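Local coordinates for photosystem II stability/assembly factor HCF136 (Cyanidioschyzon merolae, PDB 5OJ3), which is probably essential for photosystem II biogenesis, being required to assemble an early intermediate that contains the D2 protein and cytochrome b559, at residues Y168-A180 / I183-G195. Sequence-based numbering, arbitrary orientation.
Sequences YRFSNVSFSGDEA and IGKPPVMLRSTDG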
ATOM      1  N   TYR A 168      19.112   0.437  -6.860  1.00 94.29           N
ATOM      2  CA  TYR A 168      18.265  -0.599  -6.283  1.00 93.83           C
ATOM      3  C   TYR A 168      16.838  -0.498  -6.825  1.00 91.97           C
ATOM      4  O   TYR A 168      16.540   0.302  -7.719  1.00 90.01           O
ATOM      5  CB  TYR A 168      18.281  -0.498  -4.759  1.00 93.96           C
ATOM      6  CG  TYR A 168      19.580  -0.898  -4.088  1.00 99.38           C
ATOM      7  CD1 TYR A 168      20.722  -0.118  -4.197  1.00102.07           C
ATOM      8  CD2 TYR A 168      19.651  -2.058  -3.326  1.00102.17           C
ATOM      9  CE1 TYR A 168      21.902  -0.485  -3.578  1.00105.60           C
ATOM     10  CE2 TYR A 168      20.823  -2.435  -2.708  1.00105.14           C
ATOM     11  CZ  TYR A 168      21.946  -1.646  -2.832  1.00106.78           C
ATOM     12  OH  TYR A 168      23.115  -2.022  -2.211  1.00109.37           O
ATOM     13  N   ARG A 169      15.949  -1.329  -6.279  1.00 86.82           N
ATOM     14  CA  ARG A 169      14.509  -1.172  -6.465  1.00 83.34           C
ATOM     15  C   ARG A 169      13.958  -0.393  -5.280  1.00 78.99           C
ATOM     16  O   ARG A 169      14.107  -0.820  -4.133  1.00 77.09           O
ATOM     17  CB  ARG A 169      13.801  -2.525  -6.579  1.00 86.16           C
ATOM     18  CG  ARG A 169      12.284  -2.459  -6.312  1.00 86.72           C
ATOM     19  CD  ARG A 169      11.753  -3.746  -5.675  1.00 89.48           C
ATOM     20  NE  ARG A 169      10.496  -3.551  -4.949  1.00 89.34           N
ATOM     21  CZ  ARG A 169       9.751  -4.541  -4.457  1.00 90.93           C
ATOM     22  NH1 ARG A 169      10.128  -5.801  -4.617  1.00 93.36           N
ATOM     23  NH2 ARG A 169       8.631  -4.273  -3.798  1.00 88.89           N
ATOM     24  N   PHE A 170      13.323   0.743  -5.554  1.00 71.97           N
ATOM     25  CA  PHE A 170      12.829   1.634  -4.511  1.00 67.40           C
ATOM     26  C   PHE A 170      11.356   1.345  -4.251  1.00 70.05           C
ATOM     27  O   PHE A 170      10.517   1.519  -5.142  1.00 70.19           O
ATOM     28  CB  PHE A 170      13.050   3.093  -4.899  1.00 62.73           C
ATOM     29  CG  PHE A 170      14.473   3.529  -4.750  1.00 63.78           C
ATOM     30  CD1 PHE A 170      14.989   3.828  -3.501  1.00 63.39           C
ATOM     31  CD2 PHE A 170      15.307   3.603  -5.852  1.00 66.13           C
ATOM     32  CE1 PHE A 170      16.303   4.213  -3.356  1.00 66.95           C
ATOM     33  CE2 PHE A 170      16.623   3.989  -5.714  1.00 68.67           C
ATOM     34  CZ  PHE A 170      17.122   4.291  -4.466  1.00 69.64           C
ATOM     35  N   SER A 171      11.050   0.917  -3.025  1.00 72.96           N
ATOM     36  CA  SER A 171       9.724   0.392  -2.717  1.00 75.05           C
ATOM     37  C   SER A 171       8.718   1.503  -2.441  1.00 77.62           C
ATOM     38  O   SER A 171       7.605   1.481  -2.979  1.00 80.99           O
ATOM     39  CB  SER A 171       9.805  -0.567  -1.529  1.00 74.45           C
ATOM     40  OG  SER A 171      10.475  -1.761  -1.892  1.00 77.40           O
ATOM     41  N   ASN A 172       9.074   2.476  -1.605  1.00 80.28           N
ATOM     42  CA  ASN A 172       8.111   3.520  -1.282  1.00 79.47           C
ATOM     43  C   ASN A 172       8.833   4.790  -0.854  1.00 77.80           C
ATOM     44  O   ASN A 172      10.033   4.790  -0.567  1.00 80.00           O
ATOM     45  CB  ASN A 172       7.131   3.067  -0.191  1.00 81.48           C
ATOM     46  CG  ASN A 172       7.814   2.337   0.946  1.00 86.47           C
ATOM     47  OD1 ASN A 172       8.285   1.210   0.785  1.00 89.60           O
ATOM     48  ND2 ASN A 172       7.868   2.977   2.108  1.00 86.62           N
ATOM     49  N   VAL A 173       8.061   5.877  -0.810  1.00 67.80           N
ATOM     50  CA  VAL A 173       8.508   7.178  -0.331  1.00 60.74           C
ATOM     51  C   VAL A 173       7.392   7.749   0.538  1.00 55.06           C
ATOM     52  O   VAL A 173       6.209   7.472   0.317  1.00 54.63           O
ATOM     53  CB  VAL A 173       8.864   8.134  -1.497  1.00 61.12           C
ATOM     54  CG1 VAL A 173       7.619   8.515  -2.289  1.00 61.33           C
ATOM     55  CG2 VAL A 173       9.582   9.375  -0.984  1.00 61.65           C
ATOM     56  N   SER A 174       7.770   8.538   1.544  1.00 50.48           N
ATOM     57  CA  SER A 174       6.796   9.020   2.518  1.00 46.58           C
ATOM     58  C   SER A 174       7.244  10.354   3.099  1.00 46.26           C
ATOM     59  O   SER A 174       8.395  10.487   3.527  1.00 46.19           O
ATOM     60  CB  SER A 174       6.597   7.993   3.640  1.00 44.46           C
ATOM     61  OG  SER A 174       5.698   8.477   4.621  1.00 43.57           O
ATOM     62  N   PHE A 175       6.328  11.321   3.135  1.00 47.51           N
ATOM     63  CA  PHE A 175       6.610  12.683   3.568  1.00 49.37           C
ATOM     64  C   PHE A 175       5.927  13.004   4.893  1.00 50.39           C
ATOM     65  O   PHE A 175       4.824  12.532   5.177  1.00 51.99           O
ATOM     66  CB  PHE A 175       6.142  13.704   2.525  1.00 50.27           C
ATOM     67  CG  PHE A 175       7.221  14.168   1.590  1.00 51.87           C
ATOM     68  CD1 PHE A 175       8.078  15.196   1.953  1.00 54.92           C
ATOM     69  CD2 PHE A 175       7.362  13.595   0.338  1.00 52.26           C
ATOM     70  CE1 PHE A 175       9.065  15.633   1.088  1.00 57.25           C
ATOM     71  CE2 PHE A 175       8.346  14.026  -0.531  1.00 55.47           C
ATOM     72  CZ  PHE A 175       9.199  15.048  -0.155  1.00 57.90           C
ATOM     73  N   SER A 176       6.604  13.823   5.698  1.00 49.50           N
ATOM     74  CA  SER A 176       5.986  14.516   6.825  1.00 48.93           C
ATOM     75  C   SER A 176       6.611  15.899   6.905  1.00 50.03           C
ATOM     76  O   SER A 176       7.827  16.018   7.088  1.00 49.33           O
ATOM     77  CB  SER A 176       6.180  13.765   8.143  1.00 49.14           C
ATOM     78  OG  SER A 176       5.644  14.508   9.222  1.00 50.65           O
ATOM     79  N   GLY A 177       5.788  16.935   6.769  1.00 52.19           N
ATOM     80  CA  GLY A 177       6.311  18.283   6.670  1.00 54.86           C
ATOM     81  C   GLY A 177       7.048  18.468   5.361  1.00 56.20           C
ATOM     82  O   GLY A 177       6.430  18.548   4.297  1.00 56.04           O
ATOM     83  N   ASP A 178       8.375  18.545   5.433  1.00 57.32           N
ATOM     84  CA  ASP A 178       9.226  18.507   4.252  1.00 60.60           C
ATOM     85  C   ASP A 178      10.229  17.363   4.328  1.00 61.02           C
ATOM     86  O   ASP A 178      11.102  17.246   3.458  1.00 61.58           O
ATOM     87  CB  ASP A 178       9.945  19.848   4.074  1.00 66.10           C
ATOM     88  CG  ASP A 178      10.320  20.122   2.633  1.00 69.99           C
ATOM     89  OD1 ASP A 178       9.423  20.076   1.764  1.00 70.00           O
ATOM     90  OD2 ASP A 178      11.509  20.396   2.373  1.00 73.06           O
ATOM     91  N   GLU A 179      10.115  16.514   5.346  1.00 61.51           N
ATOM     92  CA  GLU A 179      11.002  15.380   5.553  1.00 60.61           C
ATOM     93  C   GLU A 179      10.452  14.164   4.815  1.00 58.29           C
ATOM     94  O   GLU A 179       9.279  13.815   4.974  1.00 56.91           O
ATOM     95  CB  GLU A 179      11.118  15.095   7.051  1.00 60.68           C
ATOM     96  CG  GLU A 179      12.326  14.293   7.493  1.00 62.20           C
ATOM     97  CD  GLU A 179      12.484  14.310   9.003  1.00 64.22           C
ATOM     98  OE1 GLU A 179      11.583  14.843   9.687  1.00 64.25           O
ATOM     99  OE2 GLU A 179      13.500  13.791   9.508  1.00 65.36           O
ATOM    100  N   ALA A 180      11.297  13.523   4.012  1.00 55.99           N
ATOM    101  CA  ALA A 180      10.894  12.384   3.199  1.00 51.76           C
ATOM    102  C   ALA A 180      11.748  11.170   3.534  1.00 50.38           C
ATOM    103  O   ALA A 180      12.946  11.300   3.794  1.00 51.79           O
ATOM    104  CB  ALA A 180      11.011  12.698   1.706  1.00 51.68           C
ATOM    105  N   ILE A 183      12.665   3.733   1.101  1.00 57.77           N
ATOM    106  CA  ILE A 183      13.277   2.433   1.336  1.00 62.36           C
ATOM    107  C   ILE A 183      13.291   1.657   0.026  1.00 68.80           C
ATOM    108  O   ILE A 183      12.542   1.949  -0.908  1.00 68.44           O
ATOM    109  CB  ILE A 183      12.568   1.612   2.440  1.00 57.91           C
ATOM    110  CG1 ILE A 183      11.238   1.046   1.943  1.00 55.52           C
ATOM    111  CG2 ILE A 183      12.368   2.448   3.695  1.00 55.87           C
ATOM    112  CD1 ILE A 183      10.376   0.481   3.050  1.00 41.51           C
ATOM    113  N   GLY A 184      14.165   0.651  -0.033  1.00 76.01           N
ATOM    114  CA  GLY A 184      14.343  -0.121  -1.243  1.00 79.37           C
ATOM    115  C   GLY A 184      14.769  -1.546  -0.957  1.00 83.31           C
ATOM    116  O   GLY A 184      14.937  -1.947   0.196  1.00 84.10           O
ATOM    117  N   LYS A 185      14.944  -2.314  -2.035  1.00 79.75           N
ATOM    118  CA  LYS A 185      15.391  -3.698  -1.972  1.00 77.38           C
ATOM    119  C   LYS A 185      16.622  -3.892  -2.848  1.00 76.85           C
ATOM    120  O   LYS A 185      16.647  -3.411  -3.989  1.00 72.94           O
ATOM    121  CB  LYS A 185      14.285  -4.664  -2.424  1.00 76.11           C
ATOM    122  CG  LYS A 185      14.803  -5.985  -2.981  1.00 77.84           C
ATOM    123  CD  LYS A 185      13.678  -6.971  -3.249  1.00 75.99           C
ATOM    124  CE  LYS A 185      13.014  -7.420  -1.957  1.00 73.56           C
ATOM    125  NZ  LYS A 185      11.923  -8.394  -2.237  1.00 72.95           N
ATOM    126  N   PRO A 186      17.669  -4.580  -2.350  1.00 80.12           N
ATOM    127  CA  PRO A 186      17.980  -5.061  -0.996  1.00 81.08           C
ATOM    128  C   PRO A 186      17.873  -3.981   0.085  1.00 78.53           C
ATOM    129  O   PRO A 186      17.812  -2.805  -0.271  1.00 76.52           O
ATOM    130  CB  PRO A 186      19.423  -5.546  -1.145  1.00 83.71           C
ATOM    131  CG  PRO A 186      19.447  -6.107  -2.510  1.00 85.51           C
ATOM    132  CD  PRO A 186      18.562  -5.203  -3.345  1.00 83.53           C
ATOM    133  N   PRO A 187      17.853  -4.374   1.378  1.00 79.85           N
ATOM    134  CA  PRO A 187      17.555  -3.397   2.438  1.00 77.32           C
ATOM    135  C   PRO A 187      18.372  -2.118   2.347  1.00 77.66           C
ATOM    136  O   PRO A 187      19.582  -2.115   2.586  1.00 80.70           O
ATOM    137  CB  PRO A 187      17.882  -4.171   3.721  1.00 77.55           C
ATOM    138  CG  PRO A 187      17.635  -5.592   3.368  1.00 79.32           C
ATOM    139  CD  PRO A 187      17.989  -5.743   1.914  1.00 81.61           C
ATOM    140  N   VAL A 188      17.695  -1.021   2.016  1.00 75.20           N
ATOM    141  CA  VAL A 188      18.311   0.292   1.855  1.00 74.35           C
ATOM    142  C   VAL A 188      17.313   1.332   2.339  1.00 71.46           C
ATOM    143  O   VAL A 188      16.118   1.241   2.044  1.00 69.90           O
ATOM    144  CB  VAL A 188      18.723   0.562   0.387  1.00 73.79           C
ATOM    145  CG1 VAL A 188      19.190   1.997   0.212  1.00 73.80           C
ATOM    146  CG2 VAL A 188      19.820  -0.390  -0.062  1.00 77.37           C
ATOM    147  N   MET A 189      17.791   2.314   3.099  1.00 70.76           N
ATOM    148  CA  MET A 189      16.941   3.413   3.532  1.00 67.11           C
ATOM    149  C   MET A 189      17.663   4.737   3.356  1.00 68.78           C
ATOM    150  O   MET A 189      18.884   4.823   3.525  1.00 72.85           O
ATOM    151  CB  MET A 189      16.502   3.258   4.991  1.00 65.56           C
ATOM    152  CG  MET A 189      15.203   3.982   5.305  1.00 67.65           C
ATOM    153  SD  MET A 189      14.870   4.083   7.071  1.00 72.32           S
ATOM    154  CE  MET A 189      14.262   2.431   7.388  1.00 71.51           C
ATOM    155  N   LEU A 190      16.894   5.766   3.011  1.00 64.53           N
ATOM    156  CA  LEU A 190      17.397   7.121   2.870  1.00 65.65           C
ATOM    157  C   LEU A 190      16.321   8.089   3.331  1.00 66.69           C
ATOM    158  O   LEU A 190      15.125   7.799   3.240  1.00 65.44           O
ATOM    159  CB  LEU A 190      17.787   7.450   1.422  1.00 66.53           C
ATOM    160  CG  LEU A 190      18.819   6.575   0.712  1.00 68.54           C
ATOM    161  CD1 LEU A 190      18.123   5.465  -0.052  1.00 67.88           C
ATOM    162  CD2 LEU A 190      19.681   7.412  -0.219  1.00 70.05           C
ATOM    163  N   ARG A 191      16.755   9.242   3.831  1.00 68.22           N
ATOM    164  CA  ARG A 191      15.831  10.324   4.112  1.00 64.23           C
ATOM    165  C   ARG A 191      16.480  11.645   3.746  1.00 65.50           C
ATOM    166  O   ARG A 191      17.707  11.770   3.673  1.00 66.48           O
ATOM    167  CB  ARG A 191      15.381  10.360   5.581  1.00 61.98           C
ATOM    168  CG  ARG A 191      16.448  10.778   6.578  1.00 63.01           C
ATOM    169  CD  ARG A 191      15.872  10.827   7.986  1.00 61.09           C
ATOM    170  NE  ARG A 191      15.623  12.189   8.452  1.00 60.52           N
ATOM    171  CZ  ARG A 191      16.399  12.824   9.325  1.00 60.67           C
ATOM    172  NH1 ARG A 191      17.464  12.216   9.826  1.00 60.52           N
ATOM    173  NH2 ARG A 191      16.111  14.064   9.700  1.00 62.30           N
ATOM    174  N   SER A 192      15.626  12.626   3.498  1.00 67.76           N
ATOM    175  CA  SER A 192      16.039  14.003   3.316  1.00 72.22           C
ATOM    176  C   SER A 192      15.088  14.879   4.107  1.00 75.54           C
ATOM    177  O   SER A 192      13.873  14.665   4.091  1.00 70.10           O
ATOM    178  CB  SER A 192      16.034  14.414   1.835  1.00 72.91           C
ATOM    179  OG  SER A 192      14.717  14.543   1.332  1.00 70.94           O
ATOM    180  N   THR A 193      15.651  15.858   4.800  1.00 86.54           N
ATOM    181  CA  THR A 193      14.879  16.860   5.512  1.00 89.64           C
ATOM    182  C   THR A 193      14.814  18.164   4.727  1.00 93.84           C
ATOM    183  O   THR A 193      14.400  19.189   5.279  1.00 90.07           O
ATOM    184  CB  THR A 193      15.480  17.071   6.913  1.00 88.68           C
ATOM    185  OG1 THR A 193      14.774  18.107   7.608  1.00 87.25           O
ATOM    186  CG2 THR A 193      16.963  17.428   6.806  1.00 91.65           C
ATOM    187  N   ASP A 194      15.174  18.132   3.439  1.00104.23           N
ATOM    188  CA  ASP A 194      15.248  19.340   2.633  1.00104.45           C
ATOM    189  C   ASP A 194      14.243  19.323   1.481  1.00101.09           C
ATOM    190  O   ASP A 194      14.301  20.186   0.599  1.00102.17           O
ATOM    191  CB  ASP A 194      16.656  19.517   2.078  1.00109.59           C
ATOM    192  CG  ASP A 194      17.738  19.149   3.084  1.00113.61           C
ATOM    193  OD1 ASP A 194      17.977  19.904   4.047  1.00114.28           O
ATOM    194  OD2 ASP A 194      18.315  18.050   2.929  1.00115.75           O
ATOM    195  N   GLY A 195      13.278  18.399   1.505  1.00 95.87           N
ATOM    196  CA  GLY A 195      12.461  18.131   0.353  1.00 90.88           C
ATOM    197  C   GLY A 195      13.145  17.331  -0.729  1.00 89.53           C
ATOM    198  O   GLY A 195      12.461  16.844  -1.635  1.00 87.78           O
TER
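Glu179 OE2 is gripped twice by Arg191, with NH2 at 2.6 Å and NE at 2.9 Å, a salt bridge in which one carboxylate oxygen serves two donors. Both hydrogen bonds are weak because they are strongly bent; the carboxylate and guanidinium planes stand 52° apart. Glutamate suits the place because its acid is long enough to reach across to the arginine, carried there by a CG anti to the backbone N (chi1 -160°) and an extended chain beyond it, while OE1 accepts from Asn221 N. Next along the strands Ala180 and Ser192 form an antiparallel hydrogen-bonded pair, Ala180 N giving a nearly straight bond to Ser192 O (169°). The small alanine methyl also lies over the centre of the Phe175 ring in its own hairpin, which turns through a type II' turn at Ser176 to Glu179. Gly195, with positive phi, donates its N weakly to Asp178 O, whereas Asp178 OD1 is hydrogen-bonded to Ser126 OG on a neighbouring loop.

At the other end, strands 169-176 and 183-185 pair antiparallel. Ser171 and Asn172 both face Ile183, a classic beta bulge, and Ser171 N still reaches Ile183 O at 2.8 Å. Gly184, having no side chain, lies opposite Phe170 in a non-hydrogen-bonded pair where the two CA atoms come to 4.0 Å. Beyond the pairing, Val188 CG2 sits over one face of the Tyr168 ring, 3.6 Å from its centroid in a CH-pi contact, while Pro186 CD meets the ring edge after a cis peptide bond. Tyr168 CG, beside its backbone N, turns that face to Val188 and the edge to Pro186. Backbone ladders thus carry the pairing within this propeller blade, while a bent, single-oxygen salt bridge, probably strengthened by charge, and the Tyr168 CH-pi contact add side-chain links at its two ends.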